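Protein archease (Thermotoga maritima, PDB 1J5U) binds calcium and probably activates the tRNA-splicing ligase RtcB by promoting its guanylylation and enzymatic turnover. Local coordinates at residues V73-W76 / I77-S81; S31-E34 / L35-A39. All blocks are in the same frame, centred on the assembly; numbering follows the deposited sequence.

Contact 1 (V73-W76 / I77-S81)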
# COMPACT_ATOMS: atom_id res chain seq x y z
N VAL A 73 -3.71 3.78 -1.42
CA VAL A 73 -3.10 2.46 -1.38
C VAL A 73 -4.14 1.39 -1.79
O VAL A 73 -3.81 0.44 -2.48
CB VAL A 73 -2.51 2.18 0.04
CG1 VAL A 73 -2.02 0.75 0.15
CG2 VAL A 73 -1.36 3.18 0.35
N ASN A 74 -5.39 1.54 -1.37
CA ASN A 74 -6.36 0.53 -1.76
C ASN A 74 -6.66 0.59 -3.24
O ASN A 74 -7.01 -0.42 -3.83
CB ASN A 74 -7.63 0.62 -0.92
CG ASN A 74 -7.46 -0.09 0.42
OD1 ASN A 74 -6.99 -1.22 0.46
ND2 ASN A 74 -7.82 0.57 1.51
N ASP A 75 -6.50 1.76 -3.84
CA ASP A 75 -6.73 1.83 -5.27
C ASP A 75 -5.58 1.10 -5.96
O ASP A 75 -5.79 0.43 -6.96
CB ASP A 75 -6.82 3.26 -5.78
CG ASP A 75 -7.23 3.30 -7.23
OD1 ASP A 75 -6.41 3.63 -8.10
OD2 ASP A 75 -8.38 2.93 -7.50
N TRP A 76 -4.37 1.19 -5.40
CA TRP A 76 -3.22 0.49 -5.96
C TRP A 76 -3.45 -1.03 -5.90
O TRP A 76 -3.03 -1.75 -6.79
CB TRP A 76 -1.94 0.79 -5.19
CG TRP A 76 -1.42 2.19 -5.31
CD1 TRP A 76 -1.89 3.18 -6.15
CD2 TRP A 76 -0.36 2.77 -4.56
NE1 TRP A 76 -1.18 4.33 -5.96
CE2 TRP A 76 -0.23 4.11 -4.98
CE3 TRP A 76 0.51 2.28 -3.56
CZ2 TRP A 76 0.74 4.98 -4.45
CZ3 TRP A 76 1.48 3.15 -3.03
CH2 TRP A 76 1.58 4.49 -3.47
N ILE A 77 -4.06 -1.50 -4.83
CA ILE A 77 -4.37 -2.92 -4.67
C ILE A 77 -5.39 -3.34 -5.75
O ILE A 77 -5.32 -4.43 -6.29
CB ILE A 77 -4.91 -3.20 -3.25
CG1 ILE A 77 -3.73 -3.12 -2.25
CG2 ILE A 77 -5.60 -4.58 -3.20
CD1 ILE A 77 -4.13 -2.87 -0.78
N LEU A 78 -6.33 -2.45 -6.07
CA LEU A 78 -7.33 -2.73 -7.10
C LEU A 78 -6.57 -2.84 -8.42
O LEU A 78 -6.78 -3.78 -9.18
CB LEU A 78 -8.38 -1.60 -7.18
CG LEU A 78 -9.46 -1.69 -8.28
CD1 LEU A 78 -10.27 -3.01 -8.17
CD2 LEU A 78 -10.40 -0.50 -8.14
N GLU A 79 -5.67 -1.89 -8.68
CA GLU A 79 -4.89 -1.94 -9.91
C GLU A 79 -4.07 -3.21 -9.98
O GLU A 79 -3.90 -3.81 -11.07
CB GLU A 79 -3.97 -0.71 -10.02
CG GLU A 79 -4.71 0.58 -10.42
CD GLU A 79 -5.33 0.47 -11.80
OE1 GLU A 79 -4.76 -0.25 -12.65
OE2 GLU A 79 -6.38 1.12 -12.03
N ILE A 80 -3.51 -3.62 -8.84
CA ILE A 80 -2.71 -4.84 -8.83
C ILE A 80 -3.61 -6.02 -9.27
O ILE A 80 -3.18 -6.87 -10.04
CB ILE A 80 -2.08 -5.11 -7.43
CG1 ILE A 80 -0.85 -4.20 -7.24
CG2 ILE A 80 -1.63 -6.60 -7.32
CD1 ILE A 80 -0.25 -4.27 -5.85
N SER A 81 -4.85 -6.06 -8.79
CA SER A 81 -5.75 -7.15 -9.20
C SER A 81 -6.05 -7.07 -10.70
O SER A 81 -6.51 -8.04 -11.29
CB SER A 81 -7.08 -7.13 -8.40
OG SER A 81 -7.96 -6.09 -8.80
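With CG1 anti to its carbonyl carbon (chi1 -74°), I77 reaches back along helix 66-81, and N74, whose CG is likewise anti to the carbonyl carbon (chi1 -82°), runs alongside it in the same direction. CD1 of I77 therefore lies 3.5 Å from OD1 of N74 and 4.3 Å from CG1 of V73, one turn earlier. Asparagine suits this spot because its amide oxygen can take the N-H of L114 while its side chain runs alongside I77. On another side of the helix D75 and E79 also lie side by side, the glutamate chain bent at chi2, with D75 OD1 4.7 Å from E79 OE2 and the carboxylate planes 57° apart. K58 pairs with both acids, Y60 OH also bonds D75 OD1, and K56 pairs with E79; these partners probably offset the like charges and satisfy the acid of the buried E79. The i to i+4 backbone bonds include I80 N to W76 O (2.8 Å), and farther along S81 OG donates to L78 O at 2.6 Å, in the carbonyl plane and on a lone pair. The broad indole of W76, with V73 CA over one face, fills the interior side: it meets Y60 edge-to-face and F100 at a steep angle, and packs on R40 of helix 32-47, P86 and I89 of strand 84-92 and V98 of strand 95-105.

Contact 2 (S31-E34 / L35-A39)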
# COMPACT_ATOMS: atom_id res chain seq x y z
N SER A 31 8.03 12.68 4.58
CA SER A 31 6.85 13.31 3.98
C SER A 31 5.80 12.27 3.64
O SER A 31 6.07 11.08 3.64
CB SER A 31 7.25 14.01 2.68
OG SER A 31 7.53 13.03 1.68
N TYR A 32 4.61 12.77 3.34
CA TYR A 32 3.46 11.94 2.97
C TYR A 32 3.78 11.12 1.73
O TYR A 32 3.42 9.96 1.64
CB TYR A 32 2.25 12.84 2.70
CG TYR A 32 1.05 12.12 2.16
CD1 TYR A 32 0.22 11.36 2.99
CD2 TYR A 32 0.73 12.19 0.81
CE1 TYR A 32 -0.89 10.69 2.49
CE2 TYR A 32 -0.38 11.53 0.30
CZ TYR A 32 -1.19 10.78 1.14
OH TYR A 32 -2.28 10.13 0.61
N GLU A 33 4.46 11.75 0.78
CA GLU A 33 4.83 11.06 -0.45
C GLU A 33 5.76 9.88 -0.16
O GLU A 33 5.62 8.81 -0.77
CB GLU A 33 5.53 12.03 -1.40
CG GLU A 33 5.92 11.40 -2.71
CD GLU A 33 6.53 12.40 -3.70
OE1 GLU A 33 6.49 13.61 -3.41
OE2 GLU A 33 7.03 11.97 -4.75
N GLU A 34 6.70 10.05 0.77
CA GLU A 34 7.62 8.96 1.09
C GLU A 34 6.90 7.82 1.82
O GLU A 34 7.31 6.67 1.71
CB GLU A 34 8.81 9.46 1.92
CG GLU A 34 9.75 10.36 1.12
CD GLU A 34 11.07 10.62 1.85
OE1 GLU A 34 11.20 10.31 3.05
OE2 GLU A 34 11.97 11.17 1.20
N LEU A 35 5.85 8.13 2.56
CA LEU A 35 5.09 7.06 3.20
C LEU A 35 4.40 6.26 2.11
O LEU A 35 4.29 5.04 2.21
CB LEU A 35 4.06 7.61 4.18
CG LEU A 35 4.69 8.37 5.36
CD1 LEU A 35 3.62 8.71 6.35
CD2 LEU A 35 5.77 7.48 6.05
N LEU A 36 3.91 6.94 1.07
CA LEU A 36 3.27 6.21 -0.03
C LEU A 36 4.31 5.38 -0.79
O LEU A 36 3.99 4.30 -1.28
CB LEU A 36 2.56 7.17 -1.01
CG LEU A 36 1.18 7.68 -0.56
CD1 LEU A 36 0.71 8.78 -1.51
CD2 LEU A 36 0.18 6.53 -0.55
N GLU A 37 5.54 5.88 -0.90
CA GLU A 37 6.60 5.13 -1.57
C GLU A 37 6.83 3.85 -0.75
O GLU A 37 7.04 2.78 -1.31
CB GLU A 37 7.91 5.95 -1.63
CG GLU A 37 7.91 7.11 -2.67
CD GLU A 37 9.03 8.14 -2.41
OE1 GLU A 37 10.14 7.74 -2.04
OE2 GLU A 37 8.81 9.36 -2.58
N GLU A 38 6.81 3.98 0.58
CA GLU A 38 7.00 2.80 1.43
C GLU A 38 5.80 1.82 1.34
O GLU A 38 5.97 0.61 1.40
CB GLU A 38 7.26 3.24 2.87
CG GLU A 38 8.71 3.75 3.08
CD GLU A 38 9.75 2.74 2.63
OE1 GLU A 38 9.45 1.53 2.72
OE2 GLU A 38 10.85 3.13 2.19
N ALA A 39 4.59 2.35 1.18
CA ALA A 39 3.41 1.47 1.02
C ALA A 39 3.62 0.70 -0.28
O ALA A 39 3.36 -0.50 -0.37
CB ALA A 39 2.10 2.29 0.96
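E34 meets E37 in the opening of helix 32-47, a start marked by a serine N-cap. S31 OG accepts from E34 N at 3.2 Å, the role for which a short hydroxyl side chain is suited. The E34 chain runs out extended, its OE1 taking the N-H of N30, and its CG lies 3.9 Å from E37 OE2; acids in a first turn would probably suit the positive end of the helix dipole. L35 N bonds S31 O at 3.1 Å and, weakly, Y32 O as well, while its apolar CG sits 3.5 Å from S31 O. L36 packs on Y32, one turn back. With CG of Y32 anti to its backbone N (chi1 173°), the ring swings to where L36 CG lies over one face and L36 CD1 comes within 3.5 Å of Y32 CE2; a flat ring and a branched leucine fit such a buried spot, bordered by L96. An alanine in place of E37 would take away the carboxylate lying against the CG atoms of E33 and E34, and would probably open a gap there and lose the contact with I89. E37 OE2 approaches E33 CG to 3.5 Å, but the carboxylates are like-charged neighbours, probably mildly unfavourable, with E33 OE2 3.8 Å from E37 OE2 and the planes 80° apart.

Contacts 1 and 2 belong to two helices, 66-81 and 32-47, that pack directly on each other, although the centres of the contacts are about 16 Å apart. V73 and W76 of contact 1 make the junction: V73 CG2 reaches A39 CB at 3.6 Å and L36 CD2 at 3.8 Å, and W76 CZ3 lies 3.3 Å from the backbone O of L36. The small side chain of A39 probably helps the helices approach closely here. Contact 1 is nearer the calcium site formed by H19, D22, D135 and T136, with the I77 side chain about 12 Å from the ion and the N74 side chain about 8 Å from that of D135; contact 2 lies away from it.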